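Local coordinates for protein putative oxidoreductase (Thermus thermophilus, PDB 2ISM) that is a putative oxidoreductase of the glucose/sorbosone dehydrogenase family, a beta-propeller protein with a bound calcium ion, at residues E154-Q162 and G241-V249; G228-L236 and D259-P270. One frame throughout, in Å; residues are numbered along the deposited sequence.

Interaction 1: residues E154-Q162 and G241-V249. With CA (calcium ion), chain E.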
loop_
_atom_site.group_PDB
_atom_site.type_symbol
_atom_site.label_atom_id
_atom_site.label_comp_id
_atom_site.label_asym_id
_atom_site.label_seq_id
_atom_site.Cartn_x
_atom_site.Cartn_y
_atom_site.Cartn_z
ATOM N N GLU B 154 -28.106 17.269 -8.597
ATOM C CA GLU B 154 -29.066 18.335 -8.876
ATOM C C GLU B 154 -30.349 17.813 -9.522
ATOM O O GLU B 154 -31.070 18.553 -10.186
ATOM C CB GLU B 154 -28.433 19.448 -9.738
ATOM C CG GLU B 154 -27.385 19.006 -10.753
ATOM C CD GLU B 154 -27.958 18.202 -11.906
ATOM O OE1 GLU B 154 -27.795 18.638 -13.066
ATOM O OE2 GLU B 154 -28.564 17.136 -11.658
ATOM N N VAL B 155 -30.623 16.530 -9.293
ATOM C CA VAL B 155 -31.819 15.848 -9.790
ATOM C C VAL B 155 -32.273 16.207 -11.203
ATOM O O VAL B 155 -33.470 16.278 -11.479
ATOM C CB VAL B 155 -33.004 16.045 -8.811
ATOM C CG1 VAL B 155 -32.602 15.556 -7.429
ATOM C CG2 VAL B 155 -33.424 17.519 -8.759
ATOM N N TYR B 156 -31.308 16.405 -12.095
ATOM C CA TYR B 156 -31.574 16.746 -13.491
ATOM C C TYR B 156 -32.198 18.128 -13.693
ATOM O O TYR B 156 -32.840 18.393 -14.708
ATOM C CB TYR B 156 -32.450 15.676 -14.155
ATOM C CG TYR B 156 -31.812 15.081 -15.390
ATOM C CD1 TYR B 156 -31.070 13.903 -15.324
ATOM C CD2 TYR B 156 -31.913 15.726 -16.622
ATOM C CE1 TYR B 156 -30.443 13.381 -16.459
ATOM C CE2 TYR B 156 -31.291 15.217 -17.759
ATOM C CZ TYR B 156 -30.561 14.048 -17.672
ATOM O OH TYR B 156 -29.956 13.549 -18.806
ATOM N N GLU B 157 -32.012 18.995 -12.707
ATOM C CA GLU B 157 -32.484 20.376 -12.764
ATOM C C GLU B 157 -31.182 21.124 -12.509
ATOM O O GLU B 157 -30.932 21.643 -11.423
ATOM C CB GLU B 157 -33.531 20.627 -11.672
ATOM C CG GLU B 157 -34.905 20.037 -12.022
ATOM C CD GLU B 157 -35.871 19.978 -10.845
ATOM O OE1 GLU B 157 -35.852 20.897 -9.999
ATOM O OE2 GLU B 157 -36.665 19.013 -10.776
ATOM N N ARG B 158 -30.345 21.130 -13.542
ATOM C CA ARG B 158 -29.012 21.717 -13.506
ATOM C C ARG B 158 -28.802 23.039 -12.773
ATOM O O ARG B 158 -27.757 23.233 -12.155
ATOM C CB ARG B 158 -28.464 21.817 -14.932
ATOM C CG ARG B 158 -29.232 22.742 -15.856
ATOM C CD ARG B 158 -28.760 22.544 -17.288
ATOM N NE ARG B 158 -29.341 21.346 -17.889
ATOM C CZ ARG B 158 -28.712 20.560 -18.757
ATOM N NH1 ARG B 158 -29.326 19.494 -19.258
ATOM N NH2 ARG B 158 -27.462 20.825 -19.109
ATOM N N GLU B 159 -29.777 23.940 -12.824
ATOM C CA GLU B 159 -29.632 25.231 -12.152
ATOM C C GLU B 159 -29.527 25.148 -10.631
ATOM O O GLU B 159 -29.065 26.091 -9.986
ATOM C CB GLU B 159 -30.784 26.164 -12.527
ATOM C CG GLU B 159 -30.653 26.778 -13.910
ATOM C CD GLU B 159 -29.319 27.478 -14.109
ATOM O OE1 GLU B 159 -28.959 28.336 -13.272
ATOM O OE2 GLU B 159 -28.631 27.171 -15.106
ATOM N N LEU B 160 -29.953 24.033 -10.051
ATOM C CA LEU B 160 -29.876 23.892 -8.602
ATOM C C LEU B 160 -28.432 23.961 -8.112
ATOM O O LEU B 160 -28.160 24.515 -7.047
ATOM C CB LEU B 160 -30.495 22.564 -8.153
ATOM C CG LEU B 160 -31.991 22.363 -8.412
ATOM C CD1 LEU B 160 -32.437 21.033 -7.821
ATOM C CD2 LEU B 160 -32.782 23.505 -7.797
ATOM N N ALA B 161 -27.512 23.407 -8.899
ATOM C CA ALA B 161 -26.095 23.375 -8.531
ATOM C C ALA B 161 -25.485 24.736 -8.219
ATOM O O ALA B 161 -24.596 24.840 -7.374
ATOM C CB ALA B 161 -25.288 22.700 -9.629
ATOM N N GLN B 162 -25.958 25.770 -8.910
ATOM C CA GLN B 162 -25.447 27.130 -8.721
ATOM C C GLN B 162 -26.248 27.926 -7.694
ATOM O O GLN B 162 -25.866 29.033 -7.314
ATOM C CB GLN B 162 -25.463 27.880 -10.057
ATOM C CG GLN B 162 -24.473 27.366 -11.089
ATOM C CD GLN B 162 -23.037 27.509 -10.629
ATOM O OE1 GLN B 162 -22.642 28.554 -10.115
ATOM N NE2 GLN B 162 -22.245 26.460 -10.821
ATOM N N GLY B 241 -15.694 26.543 -2.767
ATOM C CA GLY B 241 -15.415 26.381 -4.184
ATOM C C GLY B 241 -16.636 26.107 -5.045
ATOM O O GLY B 241 -17.556 25.407 -4.625
ATOM N N ASN B 242 -16.644 26.674 -6.249
ATOM C CA ASN B 242 -17.740 26.481 -7.198
ATOM C C ASN B 242 -17.132 25.681 -8.336
ATOM O O ASN B 242 -16.207 26.147 -9.009
ATOM C CB ASN B 242 -18.243 27.826 -7.721
ATOM C CG ASN B 242 -19.502 27.695 -8.551
ATOM O OD1 ASN B 242 -19.633 26.780 -9.372
ATOM N ND2 ASN B 242 -20.435 28.619 -8.356
ATOM N N TYR B 243 -17.643 24.480 -8.566
ATOM C CA TYR B 243 -17.067 23.652 -9.603
ATOM C C TYR B 243 -17.671 23.706 -10.996
ATOM O O TYR B 243 -17.575 22.760 -11.755
ATOM C CB TYR B 243 -16.921 22.224 -9.067
ATOM C CG TYR B 243 -15.871 22.218 -7.974
ATOM C CD1 TYR B 243 -14.529 21.963 -8.271
ATOM C CD2 TYR B 243 -16.185 22.656 -6.686
ATOM C CE1 TYR B 243 -13.526 22.163 -7.317
ATOM C CE2 TYR B 243 -15.191 22.863 -5.726
ATOM C CZ TYR B 243 -13.865 22.621 -6.051
ATOM O OH TYR B 243 -12.883 22.882 -5.121
ATOM N N GLY B 244 -18.287 24.833 -11.323
ATOM C CA GLY B 244 -18.797 25.045 -12.669
ATOM C C GLY B 244 -20.088 24.505 -13.249
ATOM O O GLY B 244 -20.649 25.156 -14.128
ATOM N N TRP B 245 -20.564 23.342 -12.816
ATOM C CA TRP B 245 -21.802 22.818 -13.389
ATOM C C TRP B 245 -22.989 23.728 -13.067
ATOM O O TRP B 245 -23.161 24.146 -11.924
ATOM C CB TRP B 245 -22.080 21.401 -12.863
ATOM C CG TRP B 245 -23.329 20.789 -13.438
ATOM C CD1 TRP B 245 -24.525 20.604 -12.801
ATOM C CD2 TRP B 245 -23.509 20.305 -14.779
ATOM N NE1 TRP B 245 -25.438 20.034 -13.663
ATOM C CE2 TRP B 245 -24.841 19.842 -14.880
ATOM C CE3 TRP B 245 -22.673 20.221 -15.903
ATOM C CZ2 TRP B 245 -25.358 19.298 -16.067
ATOM C CZ3 TRP B 245 -23.187 19.680 -17.083
ATOM C CH2 TRP B 245 -24.518 19.227 -17.153
ATOM N N PRO B 246 -23.826 24.055 -14.076
ATOM C CA PRO B 246 -23.773 23.642 -15.484
ATOM C C PRO B 246 -23.154 24.709 -16.393
ATOM O O PRO B 246 -23.193 24.588 -17.619
ATOM C CB PRO B 246 -25.236 23.416 -15.816
ATOM C CG PRO B 246 -25.874 24.572 -15.118
ATOM C CD PRO B 246 -25.152 24.627 -13.768
ATOM N N ARG B 247 -22.592 25.751 -15.788
ATOM C CA ARG B 247 -21.974 26.843 -16.535
ATOM C C ARG B 247 -20.750 26.357 -17.300
ATOM O O ARG B 247 -20.498 26.784 -18.430
ATOM C CB ARG B 247 -21.538 27.955 -15.580
ATOM C CG ARG B 247 -22.577 28.377 -14.551
ATOM C CD ARG B 247 -23.581 29.367 -15.117
ATOM N NE ARG B 247 -24.302 30.059 -14.049
ATOM C CZ ARG B 247 -25.519 29.737 -13.616
ATOM N NH1 ARG B 247 -26.183 28.726 -14.159
ATOM N NH2 ARG B 247 -26.067 30.427 -12.626
ATOM N N VAL B 248 -19.990 25.462 -16.676
ATOM C CA VAL B 248 -18.770 24.935 -17.275
ATOM C C VAL B 248 -18.741 23.412 -17.313
ATOM O O VAL B 248 -19.200 22.747 -16.384
ATOM C CB VAL B 248 -17.527 25.385 -16.479
ATOM C CG1 VAL B 248 -16.278 25.232 -17.327
ATOM C CG2 VAL B 248 -17.701 26.812 -16.002
ATOM N N VAL B 249 -18.188 22.874 -18.395
ATOM C CA VAL B 249 -18.035 21.434 -18.577
ATOM C C VAL B 249 -16.559 21.227 -18.908
ATOM O O VAL B 249 -16.056 21.775 -19.889
ATOM C CB VAL B 249 -18.900 20.906 -19.748
ATOM C CG1 VAL B 249 -18.595 19.434 -20.000
ATOM C CG2 VAL B 249 -20.374 21.089 -19.427
HETATM CA CA CA E . -16.911 20.763 -13.064
HETATM O O HOH W 1 -19.179 20.847 -14.698
HETATM O O HOH W 2 -15.816 22.372 -14.974
HETATM O O HOH W 3 -14.451 21.155 -11.854
HETATM O O HOH W 4 -18.728 20.080 -11.225
#
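Gln162 and Asn242 join their side-chain amides in a two-way pair: Asn242 ND2 donates to Gln162 OE1 (2.8 Å) and Gln162 NE2 donates to Asn242 OD1 (3.0 Å), the two amide planes lying only 19° apart. The second N-H of Gln162 NE2 runs almost straight to the carbonyl Trp245 O (2.7 Å), arriving well above the plane of that carbonyl. Asn242 OD1 also accepts from the backbone N of Gly244, an Asx turn, which fixes the flip of the amide. Another polar link is Trp245 NE1 to Glu154 OE1 (2.8 Å), made on the anti side of the carboxylate, whose OE2 is held by Tyr156 N and by His135. The charged pair lies further out: Glu159 OE1 uses its syn lone pair to take Arg247 NH1 (2.9 Å), carboxylate and guanidinium being nearly coplanar. Gln162 CG sits over one face of that guanidinium, 3.6 Å from Arg247 CZ. Apolar contacts fill the middle. With CG placed between its backbone N and carbonyl carbon (chi1 64°), Arg158 crosses Pro246 at a slant, CB to CB 3.7 Å, with CG and CD also near the proline ring. Its guanidinium comes obliquely to the CZ2/CH2 corner of Trp245, CZ2 over one face, while NH1 makes a salt bridge with Glu226. Pro246, after a cis peptide bond, covers a face of the same indole. Ala161 CB meets the indole edge. The contact thus ties together two loops of neighbouring four-stranded sheets in the beta-propeller, next to a calcium site to which the 241-249 loop gives Tyr243 O.

Interaction 2: residues G228-L236 and D259-P270. With CA (calcium ion), chain E.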
loop_
_atom_site.group_PDB
_atom_site.type_symbol
_atom_site.label_atom_id
_atom_site.label_comp_id
_atom_site.label_asym_id
_atom_site.label_seq_id
_atom_site.Cartn_x
_atom_site.Cartn_y
_atom_site.Cartn_z
ATOM N N GLY B 228 -23.756 17.544 -23.338
ATOM C CA GLY B 228 -22.450 17.173 -23.841
ATOM C C GLY B 228 -22.193 15.781 -23.313
ATOM O O GLY B 228 -22.853 15.390 -22.360
ATOM N N TYR B 229 -21.302 14.995 -23.913
ATOM C CA TYR B 229 -21.064 13.655 -23.376
ATOM C C TYR B 229 -19.772 13.655 -22.527
ATOM O O TYR B 229 -19.164 14.708 -22.334
ATOM C CB TYR B 229 -20.977 12.642 -24.521
ATOM C CG TYR B 229 -21.157 11.205 -24.109
ATOM C CD1 TYR B 229 -20.161 10.273 -24.362
ATOM C CD2 TYR B 229 -22.344 10.766 -23.510
ATOM C CE1 TYR B 229 -20.332 8.937 -24.044
ATOM C CE2 TYR B 229 -22.529 9.434 -23.185
ATOM C CZ TYR B 229 -21.522 8.525 -23.455
ATOM O OH TYR B 229 -21.726 7.199 -23.161
ATOM N N GLY B 230 -19.384 12.496 -21.992
ATOM C CA GLY B 230 -18.158 12.420 -21.196
ATOM C C GLY B 230 -17.843 13.573 -20.262
ATOM O O GLY B 230 -18.737 14.211 -19.709
ATOM N N HIS B 231 -16.548 13.825 -20.104
ATOM C CA HIS B 231 -16.006 14.872 -19.238
ATOM C C HIS B 231 -16.311 14.632 -17.769
ATOM O O HIS B 231 -16.570 15.568 -17.013
ATOM C CB HIS B 231 -16.486 16.271 -19.666
ATOM C CG HIS B 231 -16.005 16.677 -21.026
ATOM N ND1 HIS B 231 -16.511 16.117 -22.179
ATOM C CD2 HIS B 231 -15.021 17.523 -21.421
ATOM C CE1 HIS B 231 -15.857 16.594 -23.224
ATOM N NE2 HIS B 231 -14.947 17.448 -22.792
ATOM N N ASP B 232 -16.285 13.362 -17.377
ATOM C CA ASP B 232 -16.494 12.995 -15.988
ATOM C C ASP B 232 -15.219 13.527 -15.348
ATOM O O ASP B 232 -14.205 13.697 -16.033
ATOM C CB ASP B 232 -16.596 11.480 -15.859
ATOM C CG ASP B 232 -17.767 10.917 -16.643
ATOM O OD1 ASP B 232 -18.916 11.029 -16.169
ATOM O OD2 ASP B 232 -17.535 10.372 -17.739
ATOM N N GLU B 233 -15.240 13.772 -14.047
ATOM C CA GLU B 233 -14.065 14.369 -13.438
ATOM C C GLU B 233 -13.732 14.019 -12.001
ATOM O O GLU B 233 -14.498 13.365 -11.298
ATOM C CB GLU B 233 -14.217 15.882 -13.538
ATOM C CG GLU B 233 -15.651 16.307 -13.259
ATOM C CD GLU B 233 -15.856 17.802 -13.232
ATOM O OE1 GLU B 233 -15.737 18.456 -14.290
ATOM O OE2 GLU B 233 -16.149 18.321 -12.139
ATOM N N VAL B 234 -12.548 14.465 -11.597
ATOM C CA VAL B 234 -12.058 14.316 -10.239
ATOM C C VAL B 234 -11.712 15.752 -9.879
ATOM O O VAL B 234 -10.969 16.419 -10.611
ATOM C CB VAL B 234 -10.783 13.464 -10.147
ATOM C CG1 VAL B 234 -10.264 13.485 -8.709
ATOM C CG2 VAL B 234 -11.073 12.036 -10.585
ATOM N N ASN B 235 -12.264 16.228 -8.769
ATOM C CA ASN B 235 -12.038 17.596 -8.324
ATOM C C ASN B 235 -11.326 17.670 -6.979
ATOM O O ASN B 235 -11.452 16.776 -6.140
ATOM C CB ASN B 235 -13.377 18.342 -8.200
ATOM C CG ASN B 235 -14.098 18.489 -9.524
ATOM O OD1 ASN B 235 -15.179 17.929 -9.728
ATOM N ND2 ASN B 235 -13.510 19.252 -10.431
ATOM N N LEU B 236 -10.564 18.744 -6.794
ATOM C CA LEU B 236 -9.874 19.005 -5.540
ATOM C C LEU B 236 -10.815 20.023 -4.911
ATOM O O LEU B 236 -10.906 21.165 -5.371
ATOM C CB LEU B 236 -8.495 19.626 -5.798
ATOM C CG LEU B 236 -7.672 20.070 -4.582
ATOM C CD1 LEU B 236 -7.590 18.945 -3.569
ATOM C CD2 LEU B 236 -6.271 20.480 -5.036
ATOM N N ASP B 259 -11.447 24.367 -12.144
ATOM C CA ASP B 259 -11.296 23.256 -13.078
ATOM C C ASP B 259 -11.037 21.959 -12.330
ATOM O O ASP B 259 -10.555 21.961 -11.195
ATOM C CB ASP B 259 -10.120 23.482 -14.037
ATOM C CG ASP B 259 -10.315 24.674 -14.946
ATOM O OD1 ASP B 259 -11.460 24.929 -15.374
ATOM O OD2 ASP B 259 -9.307 25.347 -15.247
ATOM N N PRO B 260 -11.360 20.826 -12.958
ATOM C CA PRO B 260 -11.123 19.547 -12.290
ATOM C C PRO B 260 -9.640 19.195 -12.299
ATOM O O PRO B 260 -8.875 19.686 -13.136
ATOM C CB PRO B 260 -11.956 18.570 -13.116
ATOM C CG PRO B 260 -11.932 19.181 -14.483
ATOM C CD PRO B 260 -12.152 20.641 -14.185
ATOM N N LEU B 261 -9.238 18.363 -11.346
ATOM C CA LEU B 261 -7.861 17.904 -11.248
ATOM C C LEU B 261 -7.594 17.051 -12.481
ATOM O O LEU B 261 -6.485 17.025 -13.019
ATOM C CB LEU B 261 -7.682 17.057 -9.992
ATOM C CG LEU B 261 -6.414 16.203 -9.911
ATOM C CD1 LEU B 261 -5.189 17.094 -9.813
ATOM C CD2 LEU B 261 -6.510 15.285 -8.706
ATOM N N TYR B 262 -8.632 16.348 -12.920
ATOM C CA TYR B 262 -8.542 15.489 -14.089
ATOM C C TYR B 262 -9.945 15.225 -14.610
ATOM O O TYR B 262 -10.907 15.199 -13.839
ATOM C CB TYR B 262 -7.888 14.154 -13.718
ATOM C CG TYR B 262 -7.487 13.320 -14.914
ATOM C CD1 TYR B 262 -6.318 13.598 -15.617
ATOM C CD2 TYR B 262 -8.292 12.273 -15.362
ATOM C CE1 TYR B 262 -5.960 12.858 -16.737
ATOM C CE2 TYR B 262 -7.945 11.526 -16.481
ATOM C CZ TYR B 262 -6.777 11.824 -17.165
ATOM O OH TYR B 262 -6.431 11.095 -18.276
ATOM N N PHE B 263 -10.066 15.047 -15.921
ATOM C CA PHE B 263 -11.357 14.739 -16.515
ATOM C C PHE B 263 -11.144 13.884 -17.755
ATOM O O PHE B 263 -10.115 13.984 -18.423
ATOM C CB PHE B 263 -12.147 16.012 -16.859
ATOM C CG PHE B 263 -11.571 16.816 -17.990
ATOM C CD1 PHE B 263 -10.511 17.693 -17.774
ATOM C CD2 PHE B 263 -12.108 16.717 -19.271
ATOM C CE1 PHE B 263 -9.995 18.463 -18.817
ATOM C CE2 PHE B 263 -11.601 17.480 -20.320
ATOM C CZ PHE B 263 -10.542 18.356 -20.092
ATOM N N TRP B 264 -12.124 13.041 -18.060
ATOM C CA TRP B 264 -12.062 12.190 -19.242
ATOM C C TRP B 264 -12.975 12.711 -20.347
ATOM O O TRP B 264 -14.187 12.500 -20.316
ATOM C CB TRP B 264 -12.440 10.749 -18.884
ATOM C CG TRP B 264 -11.492 10.103 -17.922
ATOM C CD1 TRP B 264 -10.438 9.291 -18.227
ATOM C CD2 TRP B 264 -11.511 10.212 -16.494
ATOM N NE1 TRP B 264 -9.801 8.888 -17.078
ATOM C CE2 TRP B 264 -10.440 9.441 -15.998
ATOM C CE3 TRP B 264 -12.327 10.886 -15.579
ATOM C CZ2 TRP B 264 -10.166 9.326 -14.637
ATOM C CZ3 TRP B 264 -12.053 10.770 -14.228
ATOM C CH2 TRP B 264 -10.982 9.997 -13.771
ATOM N N PRO B 265 -12.383 13.394 -21.322
ATOM C CA PRO B 265 -13.140 13.919 -22.462
ATOM C C PRO B 265 -13.949 12.828 -23.155
ATOM O O PRO B 265 -15.104 13.053 -23.518
ATOM C CB PRO B 265 -12.043 14.433 -23.396
ATOM C CG PRO B 265 -10.861 13.588 -23.080
ATOM C CD PRO B 265 -10.941 13.305 -21.607
ATOM N N GLN B 266 -13.343 11.659 -23.335
ATOM C CA GLN B 266 -14.096 10.418 -23.466
ATOM C C GLN B 266 -14.487 9.863 -22.101
ATOM O O GLN B 266 -13.630 9.602 -21.258
ATOM C CB GLN B 266 -13.286 9.378 -24.243
ATOM C CG GLN B 266 -12.115 8.798 -23.467
ATOM C CD GLN B 266 -11.197 9.867 -22.910
ATOM O OE1 GLN B 266 -10.228 10.260 -23.559
ATOM N NE2 GLN B 266 -11.499 10.342 -21.707
ATOM N N GLY B 267 -15.788 9.686 -21.890
ATOM C CA GLY B 267 -16.350 9.690 -20.552
ATOM C C GLY B 267 -15.920 8.486 -19.738
ATOM O O GLY B 267 -15.790 7.382 -20.267
ATOM N N PHE B 268 -15.699 8.701 -18.446
ATOM C CA PHE B 268 -15.441 7.604 -17.519
ATOM C C PHE B 268 -16.257 7.759 -16.241
ATOM O O PHE B 268 -15.727 8.141 -15.197
ATOM C CB PHE B 268 -13.950 7.523 -17.186
ATOM C CG PHE B 268 -13.589 6.361 -16.304
ATOM C CD1 PHE B 268 -13.377 5.104 -16.845
ATOM C CD2 PHE B 268 -13.461 6.527 -14.935
ATOM C CE1 PHE B 268 -13.045 4.034 -16.036
ATOM C CE2 PHE B 268 -13.129 5.461 -14.122
ATOM C CZ PHE B 268 -12.920 4.213 -14.673
ATOM N N PRO B 269 -17.549 7.459 -16.329
ATOM C CA PRO B 269 -18.468 7.674 -15.207
ATOM C C PRO B 269 -17.967 7.009 -13.929
ATOM O O PRO B 269 -17.899 5.781 -13.860
ATOM C CB PRO B 269 -19.756 6.999 -15.681
ATOM C CG PRO B 269 -19.696 7.091 -17.165
ATOM C CD PRO B 269 -18.244 6.958 -17.527
ATOM N N PRO B 270 -17.622 7.816 -12.932
ATOM C CA PRO B 270 -17.007 7.305 -11.707
ATOM C C PRO B 270 -17.904 6.961 -10.534
ATOM O O PRO B 270 -18.979 7.529 -10.349
ATOM C CB PRO B 270 -16.051 8.430 -11.337
ATOM C CG PRO B 270 -16.898 9.633 -11.629
ATOM C CD PRO B 270 -17.570 9.286 -12.968
HETATM CA CA CA E . -16.911 20.763 -13.064
HETATM O O HOH W 5 -10.046 20.449 -8.875
HETATM O O HOH W 2 -15.816 22.372 -14.974
HETATM O O HOH W 3 -14.451 21.155 -11.854
HETATM O O HOH W 4 -18.728 20.080 -11.225
HETATM O O HOH W 1 -19.179 20.847 -14.698
#
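Glu233 and Phe263 form a non-hydrogen-bonded pair between antiparallel strands 232-236 and 262-264, the third and outermost strands of a four-stranded propeller sheet. On Glu233, CB packs against Pro260 CB (3.5 Å) and lies close to Phe263 CB. CG stands between the backbone N and the carbonyl carbon (chi1 40°), and the chain then runs extended past the proline, Pro260 CG lying near OE1. CD leads to the calcium ion, which both carboxylate oxygens bind, Glu233 OE1 at 2.9 Å and OE2 at 2.7 Å; four waters and Tyr243 O are its other ligands. Beyond this pair, Val234 N donates to Tyr262 O (2.9 Å), while Val234 O accepts from both Leu261 N (2.7 Å) and Tyr262 N, a classic beta bulge. Val234 CG2 touches Trp264 CH2, and Tyr262 CE2 and Phe268 CB lie over opposite faces of that indole, each toward its rim. Past the strand ends, beside the 265-269 loop, Asp232 points its carboxylate at the backbone of Gly267 and Phe268, and its OD1 accepts from Gly222 N. Gly230 and Gly267 approach closely there, CA to CA 3.3 Å. The imidazole of His231 lies nearly parallel to the Phe263 ring but slid aside, with His231 ND1 donating to Tyr229 O; Pro265 CA sits over the face of the His231 ring (CH-pi), 3.9 Å from the centroid.

Both interactions are partly buried, lie about 14 Å apart from centre to centre, and share one calcium ion and its four waters. Interaction 2 works within a single propeller sheet, through strand bonds, a bulge and aromatic packing. Interaction 1 bridges loops of adjacent sheets and relies on side-chain amides, a tryptophan N-H and a salt bridge between exposed residues. Their segments alternate along the chain: 241-249 belongs to the loop joining the two strands of interaction 2. Tyr243 OH, probably hydrogen-bonded to Leu236 O (2.6 Å), and Val249 packing on His231 join the contacts directly.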